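Local coordinates for protein putative regulator of transfer genes ArtA (Staphylococcus aureus subsp. aureus USA300, PDB 3GXQ) that binds DNA through a ribbon-helix-helix motif and acts as a master regulator of plasmid transmission genes, at residues 32-37 / 42-47. Residues are numbered along the deposited sequence; the frame is centred on the assembly and turned at random.
With nucleotides of chain D.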
ATOM      1  N   GLU B  32      -8.406  11.935   8.411  1.00 34.21           N
ATOM      2  CA  GLU B  32      -9.840  11.757   8.621  1.00 36.70           C
ATOM      3  C   GLU B  32     -10.209  10.485   9.386  1.00 38.08           C
ATOM      4  O   GLU B  32     -11.184  10.474  10.150  1.00 37.56           O
ATOM      5  CB  GLU B  32     -10.554  11.745   7.265  1.00 37.40           C
ATOM      6  CG  GLU B  32     -10.337  13.009   6.435  1.00 40.89           C
ATOM      7  CD  GLU B  32     -10.658  12.806   4.961  1.00 42.44           C
ATOM      8  OE1 GLU B  32     -10.450  13.749   4.168  1.00 44.74           O
ATOM      9  OE2 GLU B  32     -11.114  11.700   4.594  1.00 45.10           O
ATOM     10  N   LYS B  33      -9.422   9.427   9.199  1.00 38.43           N
ATOM     11  CA  LYS B  33      -9.725   8.151   9.831  1.00 38.11           C
ATOM     12  C   LYS B  33      -8.769   7.557  10.854  1.00 35.73           C
ATOM     13  O   LYS B  33      -9.221   6.917  11.793  1.00 35.99           O
ATOM     14  CB  LYS B  33      -9.951   7.083   8.747  1.00 40.55           C
ATOM     15  CG  LYS B  33     -11.240   7.219   7.956  1.00 41.01           C
ATOM     16  CD  LYS B  33     -12.460   6.977   8.830  1.00 42.06           C
ATOM     17  CE  LYS B  33     -13.742   7.109   8.032  1.00 43.29           C
ATOM     18  NZ  LYS B  33     -13.871   8.480   7.467  1.00 42.71           N
ATOM     19  N   ASP B  34      -7.465   7.746  10.701  1.00 33.03           N
ATOM     20  CA  ASP B  34      -6.554   7.086  11.625  1.00 30.22           C
ATOM     21  C   ASP B  34      -5.656   7.929  12.491  1.00 30.97           C
ATOM     22  O   ASP B  34      -4.551   7.500  12.814  1.00 32.47           O
ATOM     23  CB  ASP B  34      -5.681   6.121  10.850  1.00 30.81           C
ATOM     24  CG  ASP B  34      -6.445   5.391   9.771  1.00 29.78           C
ATOM     25  OD1 ASP B  34      -7.272   4.515  10.092  1.00 30.73           O
ATOM     26  OD2 ASP B  34      -6.224   5.701   8.587  1.00 33.85           O
ATOM     27  N   PHE B  35      -6.119   9.106  12.890  1.00 29.82           N
ATOM     28  CA  PHE B  35      -5.303   9.980  13.720  1.00 29.01           C
ATOM     29  C   PHE B  35      -3.921  10.185  13.126  1.00 26.20           C
ATOM     30  O   PHE B  35      -2.914  10.154  13.830  1.00 23.62           O
ATOM     31  CB  PHE B  35      -5.209   9.414  15.134  1.00 33.01           C
ATOM     32  CG  PHE B  35      -6.485   9.568  15.922  1.00 37.66           C
ATOM     33  CD1 PHE B  35      -6.837   8.640  16.895  1.00 40.67           C
ATOM     34  CD2 PHE B  35      -7.325  10.657  15.698  1.00 39.59           C
ATOM     35  CE1 PHE B  35      -8.011   8.792  17.632  1.00 42.92           C
ATOM     36  CE2 PHE B  35      -8.503  10.819  16.433  1.00 42.76           C
ATOM     37  CZ  PHE B  35      -8.845   9.885  17.403  1.00 42.56           C
ATOM     38  N   ASP B  36      -3.905  10.393  11.812  1.00 23.56           N
ATOM     39  CA  ASP B  36      -2.694  10.653  11.053  1.00 21.24           C
ATOM     40  C   ASP B  36      -1.691   9.504  10.997  1.00 19.78           C
ATOM     41  O   ASP B  36      -0.553   9.710  10.618  1.00 16.90           O
ATOM     42  CB  ASP B  36      -2.023  11.930  11.581  1.00 21.54           C
ATOM     43  CG  ASP B  36      -1.412  12.767  10.469  1.00 24.20           C
ATOM     44  OD1 ASP B  36      -1.688  12.453   9.294  1.00 27.35           O
ATOM     45  OD2 ASP B  36      -0.677  13.739  10.752  1.00 21.93           O
ATOM     46  N   ASN B  37      -2.111   8.298  11.370  1.00 20.81           N
ATOM     47  CA  ASN B  37      -1.209   7.140  11.296  1.00 22.64           C
ATOM     48  C   ASN B  37      -1.235   6.661   9.842  1.00 23.06           C
ATOM     49  O   ASN B  37      -2.087   5.862   9.453  1.00 23.21           O
ATOM     50  CB  ASN B  37      -1.664   5.997  12.213  1.00 21.92           C
ATOM     51  CG  ASN B  37      -0.678   4.838  12.213  1.00 24.42           C
ATOM     52  OD1 ASN B  37      -0.004   4.600  11.206  1.00 25.54           O
ATOM     53  ND2 ASN B  37      -0.589   4.109  13.332  1.00 21.35           N
ATOM     54  N   GLY B  42      -2.654   3.229   5.088  1.00 25.88           N
ATOM     55  CA  GLY B  42      -2.162   2.458   3.962  1.00 26.72           C
ATOM     56  C   GLY B  42      -2.625   1.004   3.988  1.00 27.85           C
ATOM     57  O   GLY B  42      -2.909   0.428   2.947  1.00 25.22           O
ATOM     58  N   ARG B  43      -2.694   0.405   5.177  1.00 28.23           N
ATOM     59  CA  ARG B  43      -3.148  -0.981   5.324  1.00 29.95           C
ATOM     60  C   ARG B  43      -4.624  -1.117   4.957  1.00 29.87           C
ATOM     61  O   ARG B  43      -4.995  -2.016   4.201  1.00 29.93           O
ATOM     62  CB  ARG B  43      -2.975  -1.464   6.768  1.00 30.67           C
ATOM     63  CG  ARG B  43      -1.623  -2.052   7.100  1.00 29.72           C
ATOM     64  CD  ARG B  43      -1.490  -2.274   8.602  1.00 28.70           C
ATOM     65  NE  ARG B  43      -0.219  -1.714   9.017  1.00 29.38           N
ATOM     66  CZ  ARG B  43      -0.037  -0.910  10.051  1.00 25.04           C
ATOM     67  NH1 ARG B  43      -1.052  -0.557  10.832  1.00 21.64           N
ATOM     68  NH2 ARG B  43       1.169  -0.421  10.255  1.00 25.28           N
ATOM     69  N   GLU B  44      -5.456  -0.233   5.511  1.00 28.28           N
ATOM     70  CA  GLU B  44      -6.893  -0.241   5.251  1.00 29.40           C
ATOM     71  C   GLU B  44      -7.162  -0.017   3.763  1.00 27.77           C
ATOM     72  O   GLU B  44      -8.007  -0.674   3.165  1.00 28.83           O
ATOM     73  CB  GLU B  44      -7.594   0.855   6.064  1.00 30.33           C
ATOM     74  CG  GLU B  44      -7.222   0.875   7.538  1.00 36.46           C
ATOM     75  CD  GLU B  44      -7.891   2.008   8.309  1.00 38.99           C
ATOM     76  OE1 GLU B  44      -7.963   3.136   7.770  1.00 41.91           O
ATOM     77  OE2 GLU B  44      -8.333   1.773   9.458  1.00 38.04           O
ATOM     78  N   ILE B  45      -6.431   0.918   3.173  1.00 28.07           N
ATOM     79  CA  ILE B  45      -6.576   1.233   1.762  1.00 27.26           C
ATOM     80  C   ILE B  45      -6.133   0.057   0.908  1.00 28.01           C
ATOM     81  O   ILE B  45      -6.829  -0.352  -0.019  1.00 29.32           O
ATOM     82  CB  ILE B  45      -5.755   2.476   1.417  1.00 26.93           C
ATOM     83  CG1 ILE B  45      -6.331   3.669   2.186  1.00 26.47           C
ATOM     84  CG2 ILE B  45      -5.760   2.729  -0.093  1.00 27.61           C
ATOM     85  CD1 ILE B  45      -5.471   4.924   2.117  1.00 27.86           C
ATOM     86  N   LEU B  46      -4.972  -0.497   1.225  1.00 28.54           N
ATOM     87  CA  LEU B  46      -4.471  -1.632   0.479  1.00 28.11           C
ATOM     88  C   LEU B  46      -5.456  -2.799   0.558  1.00 28.72           C
ATOM     89  O   LEU B  46      -5.683  -3.502  -0.424  1.00 25.70           O
ATOM     90  CB  LEU B  46      -3.099  -2.060   1.016  1.00 24.53           C
ATOM     91  CG  LEU B  46      -1.894  -1.241   0.540  1.00 26.41           C
ATOM     92  CD1 LEU B  46      -0.656  -1.610   1.338  1.00 24.96           C
ATOM     93  CD2 LEU B  46      -1.656  -1.494  -0.940  1.00 24.94           C
ATOM     94  N   LYS B  47      -6.047  -2.996   1.729  1.00 30.83           N
ATOM     95  CA  LYS B  47      -6.984  -4.090   1.918  1.00 33.69           C
ATOM     96  C   LYS B  47      -8.230  -3.927   1.050  1.00 35.81           C
ATOM     97  O   LYS B  47      -8.740  -4.899   0.497  1.00 38.09           O
ATOM     98  CB  LYS B  47      -7.379  -4.202   3.395  1.00 35.25           C
ATOM     99  CG  LYS B  47      -8.369  -5.318   3.665  1.00 37.17           C
ATOM    100  CD  LYS B  47      -7.852  -6.641   3.103  1.00 40.03           C
ATOM    101  CE  LYS B  47      -8.903  -7.735   3.171  1.00 40.34           C
ATOM    102  NZ  LYS B  47      -8.353  -9.034   2.677  1.00 43.34           N
TER
ATOM    103  P    DA D   3       2.204   0.957  12.803  1.00 28.66           P
ATOM    104  OP1  DA D   3       0.769   1.314  12.800  1.00 25.51           O
ATOM    105  OP2  DA D   3       2.748   0.083  11.752  1.00 30.22           O
ATOM    106  O5'  DA D   3       3.101   2.268  12.801  1.00 29.29           O
ATOM    107  C5'  DA D   3       3.022   3.184  13.879  1.00 29.46           C
ATOM    108  C4'  DA D   3       3.690   4.489  13.521  1.00 29.61           C
ATOM    109  O4'  DA D   3       5.115   4.390  13.776  1.00 30.28           O
ATOM    110  C3'  DA D   3       3.570   4.812  12.029  1.00 29.21           C
ATOM    111  O3'  DA D   3       3.510   6.229  11.841  1.00 27.58           O
ATOM    112  C2'  DA D   3       4.825   4.176  11.445  1.00 30.60           C
ATOM    113  C1'  DA D   3       5.836   4.427  12.554  1.00 32.07           C
ATOM    114  N9   DA D   3       6.984   3.524  12.655  1.00 36.41           N
ATOM    115  C8   DA D   3       7.068   2.204  12.299  1.00 37.30           C
ATOM    116  N7   DA D   3       8.255   1.677  12.496  1.00 38.65           N
ATOM    117  C5   DA D   3       9.003   2.718  13.023  1.00 40.52           C
ATOM    118  C6   DA D   3      10.351   2.806  13.452  1.00 42.33           C
ATOM    119  N6   DA D   3      11.220   1.787  13.407  1.00 41.36           N
ATOM    120  N1   DA D   3      10.778   3.995  13.931  1.00 41.84           N
ATOM    121  C2   DA D   3       9.914   5.017  13.973  1.00 40.96           C
ATOM    122  N3   DA D   3       8.633   5.058  13.604  1.00 40.73           N
ATOM    123  C4   DA D   3       8.233   3.863  13.130  1.00 38.67           C
ATOM    124  P    DT D   4       3.164   6.842  10.396  1.00 26.12           P
ATOM    125  OP1  DT D   4       2.119   7.870  10.545  1.00 23.80           O
ATOM    126  OP2  DT D   4       2.980   5.735   9.435  1.00 29.34           O
ATOM    127  O5'  DT D   4       4.501   7.585   9.998  1.00 30.20           O
ATOM    128  C5'  DT D   4       5.714   7.222  10.618  1.00 33.93           C
ATOM    129  C4'  DT D   4       6.804   8.184  10.230  1.00 35.98           C
ATOM    130  O4'  DT D   4       8.036   7.492  10.517  1.00 38.45           O
ATOM    131  C3'  DT D   4       6.845   8.477   8.734  1.00 41.00           C
ATOM    132  O3'  DT D   4       7.378   9.795   8.516  1.00 46.06           O
ATOM    133  C2'  DT D   4       7.700   7.347   8.189  1.00 39.16           C
ATOM    134  C1'  DT D   4       8.681   7.095   9.321  1.00 37.77           C
ATOM    135  N1   DT D   4       9.139   5.701   9.494  1.00 36.38           N
ATOM    136  C2   DT D   4      10.389   5.525  10.041  1.00 36.55           C
ATOM    137  O2   DT D   4      11.093   6.451  10.400  1.00 36.96           O
ATOM    138  N3   DT D   4      10.791   4.220  10.159  1.00 36.52           N
ATOM    139  C4   DT D   4      10.087   3.097   9.803  1.00 34.39           C
ATOM    140  O4   DT D   4      10.594   1.990   9.971  1.00 34.15           O
ATOM    141  C5   DT D   4       8.763   3.347   9.244  1.00 33.47           C
ATOM    142  C7   DT D   4       7.909   2.185   8.840  1.00 28.63           C
ATOM    143  C6   DT D   4       8.364   4.622   9.118  1.00 34.14           C
TER
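D34, just past the end of helix 20-33, sets its carboxylate against that of E44 on helix 38-53, with D34 OD1 2.8 Å from E44 OE1. The two side chains run past one another in opposite directions, and their carboxylate planes are 63° apart, so the groups meet turned rather than flat on each other. D34 OD1 also lies 3.0 Å from E44 OE2, which places it near both oxygens of the glutamate. Two acids this close suggest that one holds a proton, an inference from distance alone; Y29 OH also makes a weak hydrogen bond with E44 OE1. The extended side chain of E44 reaches across to D34.

A second meeting of the segments runs through DNA. N37 ND2 donates to OP1 of DA3 of chain D at 3.2 Å (N-H...O angle 154°). R43 NH1 donates to the same OP1 at 3.3 Å. One phosphate oxygen thus links the turn to the helix. With CG of N37 anti to the backbone N (chi1 -176°), its amide can serve two ends: ND2 faces the phosphate while OD1 accepts from Q40 N as the N-cap of helix 38-53. R43 bends at chi3 to bring the edge of its guanidinium to the phosphate, and its NE is held by L17 O of the second subunit.

The connection between the helices is a type I' turn from D34 to N37, closed by N37 N to D34 O at 2.9 Å. Backbone-phosphate contacts around the start of helix 38-53, the second helix of the ribbon-helix-helix motif, are characteristic of this DNA-binding family.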